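Local coordinates for protein putative carboxymuconolactone decarboxylase (Burkholderia xenovorans, PDB 2QEU) that is of unproven function, belonging to the AhpD-like carboxymuconolactone decarboxylase family, whose members are often linked to peroxiredoxin activity, and assembles as an all-helical hexamer, at residues 23-28 with 85-90; 34-37 with 42-45; 53-56 with 60-63; 65-70 with 99-104; 91-96 with 127-132. One frame throughout, in Å; residues are numbered along the deposited sequence. Where two conformers were deposited one is given.

Contact 1: 23-28 with 85-90; sequences SDMGGL and IVNHTR
Met25, present as selenomethionine, carries this contact by laying its SE-CE end against Asn87 and His88. The chain bends at both chi2 (-78°) and chi3 (-84°), which folds the terminal methyl back over the histidine. CE sits above one face of the His88 ring, 4.0 Å from its centroid and displaced toward the rim, a CH-pi contact; SE lies obliquely to the same ring, 3.8 Å from His88 CE1. The same methyl, Met25 CE, also touches Asn87 CB at 3.5 Å, the tightest approach between the segments.

Away from this apolar wedge the contact turns loose and wet. One water donates to Met25 O (2.6 Å) and to Asn87 O (2.8 Å), tying the C-terminal end of helix 10-25 to helix 82-94. Arg90 NH1 binds Asn87 OD1 at 2.7 Å, with the oxygen in the guanidinium plane, and reaches the water only weakly. Gly26, with positive phi, ends the helix here.

His88 NE2 bonds a citrate, probably from crystallisation, and ND1 is hydrogen-bonded to His69 ND1. The contact thus sets the end of helix 10-25 against helix 82-94, with helices 40-53 and 65-79 packed around Met25 and His88.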
# COMPACT_ATOMS: atom_id res chain seq x y z
N SER B 23 26.37 -14.39 9.68
CA SER B 23 26.14 -15.59 8.90
C SER B 23 25.11 -15.35 7.82
O SER B 23 25.33 -15.62 6.63
CB SER B 23 25.64 -16.69 9.83
OG SER B 23 25.37 -17.88 9.12
N ASP B 24 23.99 -14.77 8.24
CA ASP B 24 22.87 -14.61 7.34
C ASP B 24 23.05 -13.48 6.35
O ASP B 24 22.75 -13.65 5.14
CB ASP B 24 21.59 -14.37 8.12
CG ASP B 24 20.38 -14.46 7.24
OD1 ASP B 24 20.18 -15.57 6.64
OD2 ASP B 24 19.69 -13.43 7.14
N MSE B 25 23.55 -12.35 6.88
CA MSE B 25 23.60 -11.07 6.15
C MSE B 25 24.97 -10.46 5.91
O MSE B 25 25.07 -9.43 5.22
CB MSE B 25 22.70 -10.02 6.86
CG MSE B 25 21.25 -10.46 7.00
SE MSE B 25 20.28 -10.24 5.29
CE MSE B 25 19.81 -8.35 5.44
N GLY B 26 26.03 -11.06 6.46
CA GLY B 26 27.35 -10.45 6.36
C GLY B 26 27.51 -9.22 7.22
O GLY B 26 28.44 -8.44 6.99
N GLY B 27 26.67 -9.05 8.24
CA GLY B 27 26.68 -7.88 9.12
C GLY B 27 25.27 -7.35 9.46
O GLY B 27 24.25 -7.86 8.96
N LEU B 28 25.23 -6.35 10.35
CA LEU B 28 23.97 -5.76 10.83
C LEU B 28 23.60 -4.50 10.04
O LEU B 28 24.31 -3.51 10.07
CB LEU B 28 24.09 -5.44 12.33
CG LEU B 28 22.81 -5.08 13.08
CD1 LEU B 28 21.85 -6.26 13.02
CD2 LEU B 28 23.08 -4.67 14.52
N ILE B 85 16.81 -4.74 -0.29
CA ILE B 85 16.75 -5.59 -1.49
C ILE B 85 18.17 -6.06 -1.88
O ILE B 85 18.38 -7.23 -2.20
CB ILE B 85 15.98 -4.96 -2.70
CG1 ILE B 85 15.44 -6.11 -3.57
CG2 ILE B 85 16.90 -4.03 -3.54
CD1 ILE B 85 14.63 -5.67 -4.70
N VAL B 86 19.16 -5.16 -1.79
CA VAL B 86 20.52 -5.54 -2.12
C VAL B 86 21.05 -6.46 -1.01
O VAL B 86 21.64 -7.47 -1.31
CB VAL B 86 21.40 -4.29 -2.29
CG1 VAL B 86 22.90 -4.65 -2.27
CG2 VAL B 86 20.98 -3.56 -3.54
N ASN B 87 20.80 -6.14 0.27
CA ASN B 87 21.24 -7.04 1.35
C ASN B 87 20.72 -8.49 1.21
O ASN B 87 21.47 -9.45 1.43
CB ASN B 87 20.93 -6.47 2.75
CG ASN B 87 21.79 -5.24 3.08
OD1 ASN B 87 22.89 -5.08 2.53
ND2 ASN B 87 21.31 -4.40 3.99
N HIS B 88 19.43 -8.64 0.89
CA HIS B 88 18.85 -9.96 0.69
C HIS B 88 19.30 -10.64 -0.63
O HIS B 88 19.40 -11.89 -0.70
CB HIS B 88 17.33 -9.92 0.85
CG HIS B 88 16.90 -9.73 2.27
ND1 HIS B 88 17.02 -10.72 3.22
CD2 HIS B 88 16.37 -8.66 2.91
CE1 HIS B 88 16.61 -10.26 4.38
NE2 HIS B 88 16.22 -9.01 4.23
N THR B 89 19.57 -9.85 -1.67
CA THR B 89 20.14 -10.41 -2.90
C THR B 89 21.52 -11.02 -2.60
O THR B 89 21.82 -12.15 -2.98
CB THR B 89 20.23 -9.39 -4.04
OG1 THR B 89 18.91 -8.98 -4.37
CG2 THR B 89 20.93 -9.99 -5.30
N ARG B 90 22.37 -10.22 -1.95
CA ARG B 90 23.68 -10.68 -1.50
C ARG B 90 23.55 -11.97 -0.68
O ARG B 90 24.21 -12.97 -0.97
CB ARG B 90 24.37 -9.56 -0.69
CG ARG B 90 25.83 -9.83 -0.36
CD ARG B 90 26.42 -8.74 0.55
NE ARG B 90 26.40 -7.40 -0.05
CZ ARG B 90 25.65 -6.38 0.35
NH1 ARG B 90 24.84 -6.48 1.40
NH2 ARG B 90 25.72 -5.20 -0.27
O HOH W 1 23.84 -9.26 2.88

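Contact 2: 34-37 with 42-45; sequences QLAE and TFDA
Phe43 leans across the corner between helices 30-38 and 40-53 onto Leu35 and Ala36, and nearly every atom at the near end of its side chain finds a partner there. CB comes first: it rests 3.7 Å from Ala36 CA and 3.9 Å from Leu35 CD2, so the backbone of one helix and a leucine branch both bear on it. The first torsion places CG anti to the backbone N (chi1 169°), and CG lies beneath the Ala36 methyl. Ala36 CB then stands over one ring face, 3.8 Å from the centroid and 15° off the ring normal, a CH-pi contact offset toward the rim. CD2 is the ring atom nearest that methyl, at 3.7 Å, with CD1 and CE2 a little farther from it. Farther out, CE1 meets Leu28 of the preceding loop.

Leu35 comes at the ring from its edge. Its CD2 branch lies near the ring plane, 3.7 Å from Phe43 CA, and also touches Thr42 CG2 at 4.0 Å, where the two side chains cross at about a right angle. The threonine methyl, rather than its hydroxyl, faces the leucine, which keeps this meeting wholly apolar.

The arrangement is a tight corner between two consecutive helices, in which Ala36 and Phe43 approach within 5.2 Å CA to CA. Ile13 and Leu14 of helix 10-25 pack on Phe43, while Trp118 and Leu107 of a second subunit lie against Leu35 and Thr42, and Met53 of a third also touches Thr42.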
# COMPACT_ATOMS: atom_id res chain seq x y z
N GLN B 34 20.51 1.09 14.60
CA GLN B 34 19.75 2.16 15.26
C GLN B 34 18.68 1.57 16.19
O GLN B 34 18.53 2.04 17.30
CB GLN B 34 19.10 3.14 14.24
CG GLN B 34 19.18 4.63 14.71
CD GLN B 34 18.22 5.61 13.96
OE1 GLN B 34 18.06 5.52 12.75
NE2 GLN B 34 17.65 6.56 14.69
N LEU B 35 17.98 0.53 15.73
CA LEU B 35 16.97 -0.15 16.56
C LEU B 35 17.63 -0.70 17.83
O LEU B 35 17.07 -0.60 18.91
CB LEU B 35 16.33 -1.32 15.85
CG LEU B 35 15.06 -1.88 16.54
CD1 LEU B 35 13.89 -0.90 16.40
CD2 LEU B 35 14.70 -3.27 15.97
N ALA B 36 18.81 -1.30 17.68
CA ALA B 36 19.53 -1.83 18.84
C ALA B 36 19.85 -0.72 19.83
O ALA B 36 19.71 -0.91 21.04
CB ALA B 36 20.82 -2.54 18.41
N GLU B 37 20.25 0.43 19.31
CA GLU B 37 20.57 1.57 20.18
C GLU B 37 19.36 2.07 20.97
O GLU B 37 19.43 2.23 22.19
CB GLU B 37 21.17 2.70 19.36
CG GLU B 37 21.41 3.97 20.15
CD GLU B 37 22.26 5.00 19.42
OE1 GLU B 37 22.30 4.96 18.14
OE2 GLU B 37 22.87 5.85 20.13
N THR B 42 13.23 -4.49 21.89
CA THR B 42 12.59 -4.77 20.58
C THR B 42 13.56 -5.42 19.60
O THR B 42 13.21 -6.39 18.94
CB THR B 42 11.88 -3.51 19.96
OG1 THR B 42 10.68 -3.27 20.69
CG2 THR B 42 11.55 -3.71 18.44
N PHE B 43 14.79 -4.92 19.55
CA PHE B 43 15.80 -5.49 18.69
C PHE B 43 16.05 -6.96 19.07
O PHE B 43 16.16 -7.79 18.20
CB PHE B 43 17.10 -4.67 18.74
CG PHE B 43 18.28 -5.33 18.07
CD1 PHE B 43 18.40 -5.35 16.69
CD2 PHE B 43 19.28 -5.93 18.83
CE1 PHE B 43 19.47 -5.97 16.07
CE2 PHE B 43 20.35 -6.56 18.22
CZ PHE B 43 20.45 -6.59 16.84
N ASP B 44 16.09 -7.27 20.37
CA ASP B 44 16.36 -8.64 20.84
C ASP B 44 15.23 -9.58 20.39
O ASP B 44 15.50 -10.59 19.77
CB ASP B 44 16.56 -8.70 22.37
CG ASP B 44 16.95 -10.09 22.87
OD1 ASP B 44 17.75 -10.81 22.22
OD2 ASP B 44 16.46 -10.45 23.95
N ALA B 45 13.97 -9.21 20.65
CA ALA B 45 12.82 -10.07 20.31
C ALA B 45 12.71 -10.26 18.80
O ALA B 45 12.56 -11.38 18.30
CB ALA B 45 11.52 -9.51 20.87

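Contact 3: 53-56 with 60-63; sequences MLKS and GAKL
Ala61 sets its methyl against two successive carbonyl oxygens of segment 53-56, CB 3.1 Å from both Lys55 O and Ser56 O. These are close approaches for a carbon, and they show how tightly the chain doubles back. Beside them the backbone closes the turn: Ala61 N donates to Ser56 O at 2.9 Å, with an N-H...O angle of 159° and the donor tilted 33° from the carbonyl plane. Gly60 N also lies near Ser56 O, but at a poor angle for bonding.

This bond, from a residue to the carbonyl five places before it, makes a pi-turn in the loop between helices 40-53 and 65-79. A water widens the link by donating to Lys55 O (2.7 Å) and to Leu63 O (2.9 Å). Lys68 NZ, from helix 65-79, binds Lys55 O and Met53 O as well, so one lysine fastens the loop to that helix.

Lys55 CB faces Ala61 CB at 4.3 Å, while the amine of Lys55 forms a salt bridge with Glu41 of a third subunit. Backbone nitrogens of Lys62 and Leu63 bind the Glu104 carboxylate of a fourth subunit.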
# COMPACT_ATOMS: atom_id res chain seq x y z
N MSE B 53 13.03 -17.63 11.71
CA MSE B 53 12.47 -17.55 10.35
C MSE B 53 13.49 -17.85 9.26
O MSE B 53 13.15 -18.46 8.26
CB MSE B 53 11.89 -16.18 10.11
CG MSE B 53 10.56 -15.97 10.81
SE MSE B 53 10.04 -14.12 10.48
CE MSE B 53 8.30 -14.13 11.25
N LEU B 54 14.75 -17.48 9.50
CA LEU B 54 15.81 -17.61 8.51
C LEU B 54 16.77 -18.79 8.84
O LEU B 54 17.89 -18.89 8.32
CB LEU B 54 16.52 -16.27 8.37
CG LEU B 54 15.76 -15.26 7.54
CD1 LEU B 54 16.32 -13.82 7.64
CD2 LEU B 54 15.68 -15.71 6.08
N LYS B 55 16.30 -19.68 9.70
CA LYS B 55 17.00 -20.94 9.96
C LYS B 55 17.43 -21.61 8.65
O LYS B 55 16.69 -21.66 7.66
CB LYS B 55 16.07 -21.84 10.79
CG LYS B 55 16.69 -23.05 11.33
CD LYS B 55 16.09 -23.43 12.69
CE LYS B 55 14.66 -23.93 12.58
NZ LYS B 55 13.96 -23.74 13.90
N SER B 56 18.65 -22.12 8.64
CA SER B 56 19.17 -22.89 7.50
C SER B 56 18.63 -24.33 7.48
O SER B 56 18.12 -24.83 8.47
CB SER B 56 20.69 -22.96 7.55
OG SER B 56 21.07 -23.68 8.69
N GLY B 60 17.78 -27.49 10.24
CA GLY B 60 16.48 -28.13 10.22
C GLY B 60 15.38 -27.44 9.43
O GLY B 60 14.22 -27.88 9.49
N ALA B 61 15.70 -26.37 8.70
CA ALA B 61 14.68 -25.67 7.90
C ALA B 61 14.32 -26.54 6.70
O ALA B 61 15.18 -27.30 6.22
CB ALA B 61 15.22 -24.37 7.40
N LYS B 62 13.08 -26.45 6.24
CA LYS B 62 12.67 -27.15 5.02
C LYS B 62 12.84 -26.35 3.73
O LYS B 62 13.15 -26.91 2.70
CB LYS B 62 11.23 -27.66 5.15
CG LYS B 62 11.03 -28.60 6.37
CD LYS B 62 11.78 -29.88 6.22
CE LYS B 62 11.65 -30.77 7.46
NZ LYS B 62 12.18 -30.11 8.69
N LEU B 63 12.65 -25.03 3.79
CA LEU B 63 12.77 -24.17 2.60
C LEU B 63 14.23 -23.71 2.52
O LEU B 63 14.74 -23.18 3.47
CB LEU B 63 11.84 -22.96 2.77
CG LEU B 63 11.68 -21.96 1.61
CD1 LEU B 63 11.14 -22.64 0.40
CD2 LEU B 63 10.80 -20.78 2.05
O HOH W 2 17.00 -22.19 5.08

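Contact 4: 65-70 with 99-104; sequences LKYKHL and VDELIE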
# COMPACT_ATOMS: atom_id res chain seq x y z
N LEU B 65 17.62 -21.77 2.20
CA LEU B 65 17.93 -20.40 2.60
C LEU B 65 17.96 -19.44 1.41
O LEU B 65 17.52 -18.30 1.52
CB LEU B 65 19.27 -20.32 3.32
CG LEU B 65 19.70 -19.03 4.02
CD1 LEU B 65 18.59 -18.50 4.96
CD2 LEU B 65 21.03 -19.26 4.76
N LYS B 66 18.51 -19.90 0.29
CA LYS B 66 18.52 -19.07 -0.91
C LYS B 66 17.12 -18.61 -1.34
O LYS B 66 16.92 -17.45 -1.79
CB LYS B 66 19.22 -19.78 -2.05
CG LYS B 66 18.62 -21.11 -2.48
CD LYS B 66 19.58 -21.73 -3.55
CE LYS B 66 19.13 -23.11 -3.97
NZ LYS B 66 20.09 -23.80 -4.85
N TYR B 67 16.15 -19.50 -1.20
CA TYR B 67 14.75 -19.17 -1.54
C TYR B 67 14.04 -18.31 -0.49
O TYR B 67 13.20 -17.47 -0.83
CB TYR B 67 13.96 -20.44 -1.90
CG TYR B 67 14.55 -21.13 -3.11
CD1 TYR B 67 14.92 -20.42 -4.26
CD2 TYR B 67 14.79 -22.50 -3.10
CE1 TYR B 67 15.52 -21.06 -5.35
CE2 TYR B 67 15.36 -23.14 -4.17
CZ TYR B 67 15.73 -22.45 -5.30
OH TYR B 67 16.32 -23.13 -6.34
N LYS B 68 14.42 -18.51 0.79
CA LYS B 68 13.97 -17.63 1.85
C LYS B 68 14.37 -16.18 1.53
O LYS B 68 13.55 -15.27 1.57
CB LYS B 68 14.54 -18.03 3.19
CG LYS B 68 14.02 -19.36 3.71
CD LYS B 68 14.33 -19.56 5.22
CE LYS B 68 13.67 -20.80 5.72
NZ LYS B 68 14.01 -21.07 7.12
N HIS B 69 15.65 -15.99 1.22
CA HIS B 69 16.09 -14.65 0.85
C HIS B 69 15.55 -14.14 -0.47
O HIS B 69 15.29 -12.94 -0.58
CB HIS B 69 17.60 -14.55 0.90
CG HIS B 69 18.13 -14.47 2.29
ND1 HIS B 69 18.06 -13.32 3.05
CD2 HIS B 69 18.74 -15.40 3.05
CE1 HIS B 69 18.62 -13.55 4.23
NE2 HIS B 69 19.05 -14.80 4.26
N LEU B 70 15.31 -15.02 -1.44
CA LEU B 70 14.61 -14.59 -2.65
C LEU B 70 13.21 -14.04 -2.33
O LEU B 70 12.82 -13.02 -2.87
CB LEU B 70 14.53 -15.72 -3.66
CG LEU B 70 13.82 -15.37 -4.97
CD1 LEU B 70 14.47 -14.21 -5.68
CD2 LEU B 70 13.79 -16.63 -5.84
N VAL B 99 21.76 -15.76 -10.52
CA VAL B 99 21.18 -14.54 -11.09
C VAL B 99 19.92 -14.87 -11.93
O VAL B 99 18.89 -14.20 -11.83
CB VAL B 99 22.21 -13.68 -11.90
CG1 VAL B 99 21.47 -12.44 -12.52
CG2 VAL B 99 23.38 -13.25 -10.98
N ASP B 100 19.97 -15.94 -12.71
CA ASP B 100 18.76 -16.33 -13.45
C ASP B 100 17.55 -16.55 -12.56
O ASP B 100 16.46 -16.11 -12.91
CB ASP B 100 19.01 -17.61 -14.25
CG ASP B 100 19.92 -17.40 -15.43
OD1 ASP B 100 20.10 -16.25 -15.90
OD2 ASP B 100 20.49 -18.41 -15.90
N GLU B 101 17.72 -17.27 -11.44
CA GLU B 101 16.63 -17.51 -10.49
C GLU B 101 16.14 -16.19 -9.86
O GLU B 101 14.97 -16.01 -9.62
CB GLU B 101 17.03 -18.45 -9.36
CG GLU B 101 17.26 -19.88 -9.77
CD GLU B 101 17.77 -20.73 -8.63
OE1 GLU B 101 18.76 -20.35 -7.96
OE2 GLU B 101 17.13 -21.76 -8.37
N LEU B 102 17.08 -15.30 -9.57
CA LEU B 102 16.76 -14.02 -8.99
C LEU B 102 15.80 -13.28 -9.91
O LEU B 102 14.75 -12.77 -9.49
CB LEU B 102 18.03 -13.18 -8.81
CG LEU B 102 17.86 -11.78 -8.19
CD1 LEU B 102 17.47 -11.91 -6.69
CD2 LEU B 102 19.12 -10.93 -8.40
N ILE B 103 16.17 -13.20 -11.19
CA ILE B 103 15.39 -12.50 -12.17
C ILE B 103 13.99 -13.17 -12.27
O ILE B 103 12.98 -12.49 -12.30
CB ILE B 103 16.10 -12.43 -13.56
CG1 ILE B 103 17.40 -11.56 -13.50
CG2 ILE B 103 15.16 -11.90 -14.65
CD1 ILE B 103 18.29 -11.75 -14.72
N GLU B 104 13.96 -14.50 -12.36
CA GLU B 104 12.66 -15.19 -12.48
C GLU B 104 11.73 -14.85 -11.32
O GLU B 104 10.55 -14.67 -11.53
CB GLU B 104 12.84 -16.71 -12.64
CG GLU B 104 13.47 -17.10 -13.98
CD GLU B 104 13.50 -18.63 -14.23
OE1 GLU B 104 12.75 -19.34 -13.53
OE2 GLU B 104 14.19 -19.11 -15.16
O HOH W 3 20.43 -22.04 -7.17
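Glu101 and Leu70 give up the most surface here, with Tyr67 next. Glu101 stretches out beyond CG and hands OE2 to the phenol: Tyr67 OH donates to it at 2.6 Å. The oxygen lies at the ring edge, near its plane, and the hydroxyl meets it on the syn side, 22° out of the carboxylate plane. Carboxylate and ring stand 78° apart, so they touch through this one bond rather than by stacking. The second oxygen, OE1, has among its partners a water that donates to it (2.5 Å) and in turn accepts from Lys66 NZ (2.9 Å); lysine and carboxylate are therefore linked through water, which probably helps to keep the acid ionised. The aliphatic part of Lys66 covers the tyrosine, its CG over the ring centre.

Segments 65-70 and 99-104 run in the same general direction, their axes 11.0 Å apart and crossing at -38°, within the all-helical AhpD-like fold. Tyr67, Leu70 and Glu101 span the gap. Leu70, its CG anti to the backbone N, points across, with CD1 3.9 Å from Leu102 CD1 and CD2 4.0 Å from Glu101 O. Tyr67 also meets Tyr67 of a fourth subunit, ring to ring.

Contact 5: 91-96 with 127-132; sequences AAMNAG and TFAVEF
Met93 and Phe132 slide past each other in opposite directions, the selenomethionine reaching from helix 82-94 and the ring from helix 122-137. Met93 CB lies in the ring plane at the edge, 3.9 Å from Phe132 CE2. Farther along, SE also keeps to the edge, 5.3 Å from the ring centroid and 87° off the normal, a Met-aromatic contact made beside the ring. A bend at chi3 (64°) then turns the terminal methyl away from the line of the chain: CE comes to 3.9 Å from Phe132 CD2 and to 3.6 Å from Ala129 O. The Ala129 methyl meets SE at 3.7 Å, so the heavy atom is held between alanine and ring edge.

Asn94 approaches the far end of the same ring. Its OD1 lies near the ring plane, 3.6 Å from Phe132 CZ, with amide and ring planes 73° apart. Just beyond it Gly96, in positive phi, closes a Schellman motif that ends helix 82-94.

Val99 of helix 99-113 packs on both Met93 and Ala129. The contact is held by dispersion among Met93, Ala129 and Phe132; the selenium and the Asn94 oxygen lie at the ring edge, where the weakly positive C-H groups probably favour them.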
# COMPACT_ATOMS: atom_id res chain seq x y z
N ALA B 91 22.68 -11.96 0.33
CA ALA B 91 22.44 -13.13 1.18
C ALA B 91 21.99 -14.35 0.34
O ALA B 91 22.53 -15.45 0.48
CB ALA B 91 21.40 -12.78 2.27
N ALA B 92 21.01 -14.14 -0.54
CA ALA B 92 20.49 -15.24 -1.35
C ALA B 92 21.61 -15.87 -2.18
O ALA B 92 21.68 -17.10 -2.33
CB ALA B 92 19.29 -14.77 -2.28
N MSE B 93 22.44 -15.01 -2.78
CA MSE B 93 23.48 -15.46 -3.71
C MSE B 93 24.62 -16.11 -2.95
O MSE B 93 25.20 -17.11 -3.39
CB MSE B 93 23.96 -14.31 -4.58
CG MSE B 93 22.92 -13.94 -5.63
SE MSE B 93 23.38 -12.45 -6.73
CE MSE B 93 24.99 -13.21 -7.64
N ASN B 94 24.91 -15.57 -1.77
CA ASN B 94 25.84 -16.24 -0.86
C ASN B 94 25.37 -17.65 -0.52
O ASN B 94 26.22 -18.55 -0.32
CB ASN B 94 26.09 -15.41 0.41
CG ASN B 94 27.12 -14.30 0.20
OD1 ASN B 94 28.01 -14.42 -0.64
ND2 ASN B 94 27.03 -13.25 1.00
N ALA B 95 24.06 -17.86 -0.43
CA ALA B 95 23.47 -19.16 -0.13
C ALA B 95 23.21 -20.01 -1.39
O ALA B 95 22.61 -21.10 -1.32
CB ALA B 95 22.18 -18.98 0.74
N GLY B 96 23.62 -19.53 -2.55
CA GLY B 96 23.59 -20.33 -3.77
C GLY B 96 22.61 -19.92 -4.84
O GLY B 96 22.52 -20.57 -5.87
N THR B 127 20.68 -5.34 -11.13
CA THR B 127 21.88 -4.53 -11.40
C THR B 127 23.04 -4.93 -10.46
O THR B 127 24.18 -5.20 -10.90
CB THR B 127 21.60 -3.05 -11.24
OG1 THR B 127 20.58 -2.68 -12.15
CG2 THR B 127 22.89 -2.21 -11.50
N PHE B 128 22.75 -4.98 -9.17
CA PHE B 128 23.68 -5.48 -8.18
C PHE B 128 24.13 -6.92 -8.47
O PHE B 128 25.34 -7.20 -8.41
CB PHE B 128 23.09 -5.37 -6.76
CG PHE B 128 23.90 -6.09 -5.70
CD1 PHE B 128 25.05 -5.53 -5.16
CD2 PHE B 128 23.52 -7.35 -5.26
CE1 PHE B 128 25.78 -6.20 -4.19
CE2 PHE B 128 24.23 -8.01 -4.32
CZ PHE B 128 25.38 -7.46 -3.79
N ALA B 129 23.17 -7.79 -8.77
CA ALA B 129 23.41 -9.24 -8.88
C ALA B 129 24.42 -9.54 -10.00
O ALA B 129 25.28 -10.41 -9.88
CB ALA B 129 22.12 -9.94 -9.17
N VAL B 130 24.27 -8.83 -11.10
CA VAL B 130 25.18 -9.03 -12.25
C VAL B 130 26.64 -8.77 -11.87
O VAL B 130 27.49 -9.51 -12.28
CB VAL B 130 24.71 -8.18 -13.48
CG1 VAL B 130 25.82 -8.09 -14.59
CG2 VAL B 130 23.33 -8.76 -14.01
N GLU B 131 26.88 -7.77 -11.05
CA GLU B 131 28.21 -7.48 -10.55
C GLU B 131 28.61 -8.45 -9.44
O GLU B 131 29.75 -8.96 -9.40
CB GLU B 131 28.34 -6.02 -10.11
CG GLU B 131 27.99 -4.98 -11.21
CD GLU B 131 28.64 -5.25 -12.56
OE1 GLU B 131 29.88 -5.48 -12.60
OE2 GLU B 131 27.90 -5.23 -13.59
N PHE B 132 27.68 -8.75 -8.54
CA PHE B 132 28.00 -9.64 -7.43
C PHE B 132 28.31 -11.09 -7.85
O PHE B 132 29.12 -11.76 -7.22
CB PHE B 132 26.88 -9.62 -6.37
CG PHE B 132 27.28 -10.29 -5.07
CD1 PHE B 132 28.37 -9.83 -4.35
CD2 PHE B 132 26.59 -11.39 -4.60
CE1 PHE B 132 28.70 -10.43 -3.16
CE2 PHE B 132 26.92 -12.01 -3.43
CZ PHE B 132 28.01 -11.54 -2.72

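Contacts 1, 4 and 5 cluster in the helical core, their centres 9 to 13 Å apart. Contact 2 lies about 28 Å from contact 4 but touches contact 1, Leu28 CD1 to Phe43 CE1 at 3.9 Å. A polar chain joins contacts 1 and 4: Asp24 OD1 probably hydrogen-bonds His69 NE2 (2.7 Å), and His69 ND1 probably hydrogen-bonds His88 ND1 (2.8 Å). Citrate and acetate beside His88 and Met25, probably from the crystallisation liquor, may mark a pocket, though no catalytic role is established. Contact 3 attaches to contact 4 through Lys68 NZ, 2.8 Å from Lys55 O. Contacts 4 and 5 pack through Leu102 and Ala129. Contacts 2 and 3 touch the third subunit, 3 and 4 the fourth.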